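Local atomic coordinates of hydrogenase maturation factor (Thermoanaerobacter tengcongensis, PDB entry 3VTH), a protein that probably transfers a carbamoyl group from carbamoyl phosphate, in an ATP-dependent reaction, to the C-terminal cysteine of HypE during [NiFe]-hydrogenase maturation. Residues F408-F413 with P731-G736; I402-G407 with L739-I744. All blocks are in the same frame, centred on the assembly; numbering follows the deposited sequence.

Interaction 1: residues F408-F413 with P731-G736. With FE (Fe (III) ion), chain I; AP2 (phosphomethylphosphonic acid adenosyl ester), chain H.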
loop_
_atom_site.group_PDB
_atom_site.type_symbol
_atom_site.label_atom_id
_atom_site.label_comp_id
_atom_site.label_asym_id
_atom_site.label_seq_id
_atom_site.Cartn_x
_atom_site.Cartn_y
_atom_site.Cartn_z
ATOM N N PHE A 408 1.849 -6.608 13.239
ATOM C CA PHE A 408 3.225 -6.247 13.563
ATOM C C PHE A 408 3.977 -5.832 12.282
ATOM O O PHE A 408 4.358 -4.668 12.147
ATOM C CB PHE A 408 3.921 -7.398 14.335
ATOM C CG PHE A 408 5.437 -7.418 14.213
ATOM C CD1 PHE A 408 6.090 -8.580 13.823
ATOM C CD2 PHE A 408 6.201 -6.283 14.467
ATOM C CE1 PHE A 408 7.492 -8.624 13.703
ATOM C CE2 PHE A 408 7.588 -6.311 14.344
ATOM C CZ PHE A 408 8.240 -7.489 13.965
ATOM N N TYR A 409 4.181 -6.766 11.356
ATOM C CA TYR A 409 4.845 -6.437 10.093
ATOM C C TYR A 409 3.983 -5.519 9.252
ATOM O O TYR A 409 2.756 -5.691 9.198
ATOM C CB TYR A 409 5.105 -7.693 9.262
ATOM C CG TYR A 409 6.107 -8.645 9.862
ATOM C CD1 TYR A 409 7.472 -8.348 9.856
ATOM C CD2 TYR A 409 5.690 -9.853 10.425
ATOM C CE1 TYR A 409 8.416 -9.241 10.404
ATOM C CE2 TYR A 409 6.620 -10.758 10.969
ATOM C CZ TYR A 409 7.974 -10.441 10.953
ATOM O OH TYR A 409 8.879 -11.328 11.493
ATOM N N LYS A 410 4.623 -4.566 8.580
ATOM C CA LYS A 410 3.954 -3.763 7.563
ATOM C C LYS A 410 2.657 -3.156 8.110
ATOM O O LYS A 410 1.613 -3.143 7.445
ATOM C CB LYS A 410 3.650 -4.636 6.337
ATOM C CG LYS A 410 4.907 -5.173 5.593
ATOM C CD LYS A 410 4.475 -6.195 4.528
ATOM C CE LYS A 410 5.633 -6.695 3.631
ATOM N NZ LYS A 410 6.784 -7.323 4.392
ATOM N N ASN A 411 2.721 -2.666 9.335
ATOM C CA ASN A 411 1.494 -2.284 10.014
ATOM C C ASN A 411 0.678 -1.207 9.288
ATOM O O ASN A 411 1.236 -0.257 8.743
ATOM C CB ASN A 411 1.795 -1.864 11.447
ATOM C CG ASN A 411 0.550 -1.343 12.169
ATOM O OD1 ASN A 411 -0.115 -2.071 12.923
ATOM N ND2 ASN A 411 0.223 -0.101 11.919
ATOM N N THR A 412 -0.648 -1.390 9.277
ATOM C CA THR A 412 -1.580 -0.296 9.098
ATOM C C THR A 412 -2.628 -0.463 10.203
ATOM O O THR A 412 -2.796 -1.561 10.746
ATOM C CB THR A 412 -2.316 -0.364 7.743
ATOM O OG1 THR A 412 -2.993 -1.624 7.646
ATOM C CG2 THR A 412 -1.333 -0.188 6.553
ATOM N N PHE A 413 -3.329 0.626 10.505
ATOM C CA PHE A 413 -4.524 0.582 11.331
ATOM C C PHE A 413 -5.707 0.992 10.461
ATOM O O PHE A 413 -5.513 1.515 9.368
ATOM C CB PHE A 413 -4.378 1.498 12.564
ATOM C CG PHE A 413 -4.136 2.949 12.228
ATOM C CD1 PHE A 413 -5.200 3.795 11.928
ATOM C CD2 PHE A 413 -2.841 3.470 12.225
ATOM C CE1 PHE A 413 -4.986 5.165 11.620
ATOM C CE2 PHE A 413 -2.609 4.832 11.926
ATOM C CZ PHE A 413 -3.677 5.676 11.626
ATOM N N PRO A 731 -3.209 -4.896 0.697
ATOM C CA PRO A 731 -2.311 -6.031 0.462
ATOM C C PRO A 731 -2.839 -7.360 1.047
ATOM O O PRO A 731 -3.637 -7.359 1.998
ATOM C CB PRO A 731 -1.019 -5.613 1.183
ATOM C CG PRO A 731 -1.092 -4.079 1.251
ATOM C CD PRO A 731 -2.562 -3.859 1.528
ATOM N N CYS A 732 -2.402 -8.475 0.449
ATOM C CA CYS A 732 -2.634 -9.785 1.030
ATOM C C CYS A 732 -1.625 -10.014 2.157
ATOM O O CYS A 732 -1.797 -10.918 2.968
ATOM C CB CYS A 732 -2.540 -10.900 -0.038
ATOM S SG CYS A 732 -0.909 -11.033 -0.834
ATOM N N ASN A 733 -0.579 -9.185 2.212
ATOM C CA ASN A 733 0.355 -9.226 3.354
ATOM C C ASN A 733 -0.238 -8.521 4.581
ATOM O O ASN A 733 -1.383 -8.080 4.541
ATOM C CB ASN A 733 1.744 -8.688 2.981
ATOM C CG ASN A 733 1.729 -7.195 2.631
ATOM O OD1 ASN A 733 1.148 -6.368 3.351
ATOM N ND2 ASN A 733 2.388 -6.848 1.529
ATOM N N ASP A 734 0.531 -8.419 5.662
ATOM C CA ASP A 734 -0.019 -7.886 6.915
ATOM C C ASP A 734 -0.489 -6.432 6.879
ATOM O O ASP A 734 -1.177 -5.984 7.801
ATOM C CB ASP A 734 0.948 -8.117 8.083
ATOM C CG ASP A 734 0.917 -9.556 8.584
ATOM O OD1 ASP A 734 0.196 -10.381 7.989
ATOM O OD2 ASP A 734 1.597 -9.861 9.586
ATOM N N GLY A 735 -0.095 -5.713 5.827
ATOM C CA GLY A 735 -0.643 -4.368 5.529
ATOM C C GLY A 735 -2.155 -4.369 5.397
ATOM O O GLY A 735 -2.795 -3.350 5.631
ATOM N N GLY A 736 -2.735 -5.512 5.036
ATOM C CA GLY A 736 -4.200 -5.597 4.878
ATOM C C GLY A 736 -4.968 -6.064 6.117
ATOM O O GLY A 736 -6.183 -5.965 6.155
HETATM FE FE FE I . 0.005 -12.591 7.967
HETATM P PB AP2 H . 3.114 -12.808 8.911
HETATM O O1B AP2 H . 3.810 -13.977 8.260
HETATM O O2B AP2 H . 1.623 -12.895 9.023
HETATM O O3B AP2 H . 3.821 -12.361 10.166
HETATM C C3A AP2 H . 3.434 -11.465 7.736
HETATM P PA AP2 H . 2.616 -11.638 6.124
HETATM O O1A AP2 H . 2.887 -10.266 5.521
HETATM O O2A AP2 H . 1.206 -12.175 6.146
HETATM O "O5'" AP2 H . 3.483 -12.763 5.348
HETATM C "C5'" AP2 H . 4.805 -12.419 4.952
HETATM C "C4'" AP2 H . 5.474 -13.731 4.611
HETATM O "O4'" AP2 H . 4.969 -14.216 3.366
HETATM C "C3'" AP2 H . 6.968 -13.587 4.402
HETATM O "O3'" AP2 H . 7.655 -13.532 5.656
HETATM C "C2'" AP2 H . 7.246 -14.841 3.597
HETATM O "O2'" AP2 H . 7.362 -15.917 4.536
HETATM C "C1'" AP2 H . 5.990 -14.996 2.729
HETATM N N9 AP2 H . 6.334 -14.495 1.367
HETATM C C8 AP2 H . 6.671 -13.232 1.007
HETATM N N7 AP2 H . 6.975 -13.149 -0.316
HETATM C C5 AP2 H . 6.832 -14.385 -0.833
HETATM C C6 AP2 H . 6.998 -15.011 -2.170
HETATM N N6 AP2 H . 7.375 -14.279 -3.249
HETATM N N1 AP2 H . 6.761 -16.348 -2.268
HETATM C C2 AP2 H . 6.364 -17.096 -1.216
HETATM N N3 AP2 H . 6.208 -16.592 0.027
HETATM C C4 AP2 H . 6.424 -15.269 0.273
HETATM O O HOH W 1 2.108 -8.935 11.819
HETATM O O HOH W 2 0.155 -5.511 10.309
HETATM O O HOH W 3 -2.813 -4.157 9.089
#
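K410 lays its aliphatic chain across the side chain of N733 where two loops of the Kae1-like domain, a member of the actin-ATPase clan, meet beside iron and a bound methylene analogue of ADP. The first loop contributes a type II beta turn, F408 to N411; the second descends to the start of helix 737-749. N733 is the first residue of 731-736 to take part. Its carboxamide is met nearly at right angles by the lysine chain, K410 CD lying 3.5 Å from N733 CG. The amide is held by an Asx turn: N733 OD1 accepts, in its carbonyl plane, from G735 N, while N733 ND2 is engaged by the backbone of I381. D734 follows with several tasks. Its OD1 binds iron at 2.2 Å, completing a site with H483, H487, D507 and two nucleotide oxygens, and its backbone N donates to AP2 O1A at 3.0 Å. With CG anti to its own carbonyl carbon (chi1 -77°), the carboxylate points to the metal, and CB rests 3.2 Å from Y409 O. D734 OD2 also takes a short 2.5 Å bond from a water that accepts from F408 N, consistent with the turn steadying an iron ligand from the second shell. On the other phosphorus of the nucleotide, AP2 O3B lies at the edge of the Y409 ring, near its plane. G735 then packs its bare CA against K410 O, a CH...O contact of 3.2 Å. G735 O in turn accepts from T412 OG1 at 2.7 Å, the hydroxyl tilted 34° out of the carbonyl plane.

Interaction 2: residues I402-G407 with L739-I744; sequences ILAVGG and LGQAVI
Q741 reaches from helix 737-749 to G406 and grips its backbone twice, at the point where strand 402-404 runs out into a loop. This is strand-on-helix packing in the Kae1-like domain, of the actin-ATPase clan, with the two directions 148° apart. Q741 OE1 accepts from G406 N at 2.8 Å, in the amide plane and on a lone pair, whereas NE2 donates to G406 O at 3.2 Å from well above that carbonyl's plane. One carboxamide thus serves both polar atoms of one buried glycine. The Q741 chain, extended beyond CG with chi2 at 170°, spans the distance from the helix. An alanine here would strip G406 N and O of these bonds and would probably leave the end of the strand less firmly tied to the helix. Behind the polar grip lies a small apolar patch, in which A404 CB touches Q741 CB and meets the methyl of A742, CB to CB, at 4.0 Å. Further out, the Q741 side chain touches A458 and D460 of the neighbouring strand 456-460, while backbone pairing with C414 positions A404 in the sheet. G406 O has a second partner there, a hydrogen bond with S467 OG.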
loop_
_atom_site.group_PDB
_atom_site.type_symbol
_atom_site.label_atom_id
_atom_site.label_comp_id
_atom_site.label_asym_id
_atom_site.label_seq_id
_atom_site.Cartn_x
_atom_site.Cartn_y
_atom_site.Cartn_z
ATOM N N ILE A 402 -15.126 1.749 14.800
ATOM C CA ILE A 402 -14.184 0.757 15.312
ATOM C C ILE A 402 -12.780 1.190 14.926
ATOM O O ILE A 402 -12.559 1.652 13.813
ATOM C CB ILE A 402 -14.489 -0.646 14.733
ATOM C CG1 ILE A 402 -15.744 -1.217 15.420
ATOM C CG2 ILE A 402 -13.272 -1.615 14.898
ATOM C CD1 ILE A 402 -16.329 -2.443 14.739
ATOM N N LEU A 403 -11.841 1.076 15.859
ATOM C CA LEU A 403 -10.434 1.169 15.505
ATOM C C LEU A 403 -9.864 -0.253 15.462
ATOM O O LEU A 403 -9.931 -0.977 16.443
ATOM C CB LEU A 403 -9.678 2.022 16.533
ATOM C CG LEU A 403 -8.142 1.984 16.486
ATOM C CD1 LEU A 403 -7.591 2.617 15.183
ATOM C CD2 LEU A 403 -7.591 2.702 17.711
ATOM N N ALA A 404 -9.308 -0.633 14.318
ATOM C CA ALA A 404 -8.587 -1.893 14.177
ATOM C C ALA A 404 -7.100 -1.567 14.133
ATOM O O ALA A 404 -6.665 -0.782 13.301
ATOM C CB ALA A 404 -9.031 -2.622 12.918
ATOM N N VAL A 405 -6.338 -2.163 15.053
ATOM C CA VAL A 405 -4.978 -1.722 15.329
ATOM C C VAL A 405 -3.949 -2.335 14.394
ATOM O O VAL A 405 -2.801 -1.879 14.358
ATOM C CB VAL A 405 -4.564 -1.940 16.811
ATOM C CG1 VAL A 405 -5.420 -1.052 17.756
ATOM C CG2 VAL A 405 -4.606 -3.417 17.199
ATOM N N GLY A 406 -4.352 -3.364 13.649
ATOM C CA GLY A 406 -3.430 -4.019 12.702
ATOM C C GLY A 406 -2.557 -5.078 13.350
ATOM O O GLY A 406 -2.870 -5.580 14.443
ATOM N N GLY A 407 -1.463 -5.431 12.681
ATOM C CA GLY A 407 -0.558 -6.459 13.186
ATOM C C GLY A 407 0.796 -5.881 13.580
ATOM O O GLY A 407 0.877 -4.797 14.165
ATOM N N LEU A 739 -7.975 -3.990 7.891
ATOM C CA LEU A 739 -9.277 -3.963 7.222
ATOM C C LEU A 739 -10.130 -5.195 7.584
ATOM O O LEU A 739 -11.341 -5.068 7.852
ATOM C CB LEU A 739 -9.124 -3.824 5.707
ATOM C CG LEU A 739 -10.428 -3.844 4.908
ATOM C CD1 LEU A 739 -11.365 -2.611 5.259
ATOM C CD2 LEU A 739 -10.159 -3.911 3.425
ATOM N N GLY A 740 -9.492 -6.368 7.603
ATOM C CA GLY A 740 -10.162 -7.600 8.021
ATOM C C GLY A 740 -10.625 -7.552 9.470
ATOM O O GLY A 740 -11.774 -7.922 9.763
ATOM N N GLN A 741 -9.749 -7.092 10.374
ATOM C CA GLN A 741 -10.122 -6.919 11.784
ATOM C C GLN A 741 -11.331 -6.005 11.911
ATOM O O GLN A 741 -12.226 -6.268 12.712
ATOM C CB GLN A 741 -8.991 -6.302 12.612
ATOM C CG GLN A 741 -7.722 -7.146 12.751
ATOM C CD GLN A 741 -6.575 -6.357 13.366
ATOM O OE1 GLN A 741 -6.505 -5.124 13.230
ATOM N NE2 GLN A 741 -5.649 -7.070 14.032
ATOM N N ALA A 742 -11.333 -4.924 11.131
ATOM C CA ALA A 742 -12.409 -3.924 11.179
ATOM C C ALA A 742 -13.751 -4.508 10.778
ATOM O O ALA A 742 -14.733 -4.312 11.477
ATOM C CB ALA A 742 -12.068 -2.699 10.307
ATOM N N VAL A 743 -13.809 -5.238 9.666
ATOM C CA VAL A 743 -15.111 -5.757 9.216
ATOM C C VAL A 743 -15.572 -6.954 10.038
ATOM O O VAL A 743 -16.761 -7.185 10.173
ATOM C CB VAL A 743 -15.185 -6.052 7.694
ATOM C CG1 VAL A 743 -14.992 -4.750 6.908
ATOM C CG2 VAL A 743 -14.155 -7.137 7.276
ATOM N N ILE A 744 -14.631 -7.710 10.595
ATOM C CA ILE A 744 -15.017 -8.794 11.490
ATOM C C ILE A 744 -15.653 -8.235 12.759
ATOM O O ILE A 744 -16.715 -8.693 13.205
ATOM C CB ILE A 744 -13.822 -9.703 11.841
ATOM C CG1 ILE A 744 -13.466 -10.569 10.638
ATOM C CG2 ILE A 744 -14.169 -10.604 13.063
ATOM C CD1 ILE A 744 -12.066 -11.172 10.720
#

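How the interactions relate
Both contacts are buried and join the same two pieces of chain, one from each subdomain of the Kae1-like region; they show how a fold's framework runs directly into its iron and nucleotide site. Interaction 2 lies farther from the centre of the chain and ties regular elements, a strand and a helix, by small methyls and one amide. Interaction 1, centred 11 Å away and nested within the loop closed by interaction 2, joins irregular loops by a hydroxyl-to-carbonyl bond, a CH...O contact and bridging waters, beside the iron and nucleotide that D734 binds. Its segments continue those of interaction 2 in opposite senses: 408-413 follows 402-407, whereas 731-736 precedes 739-744. F413 CB packs on A404 O at 3.3 Å, bringing the two into direct touch.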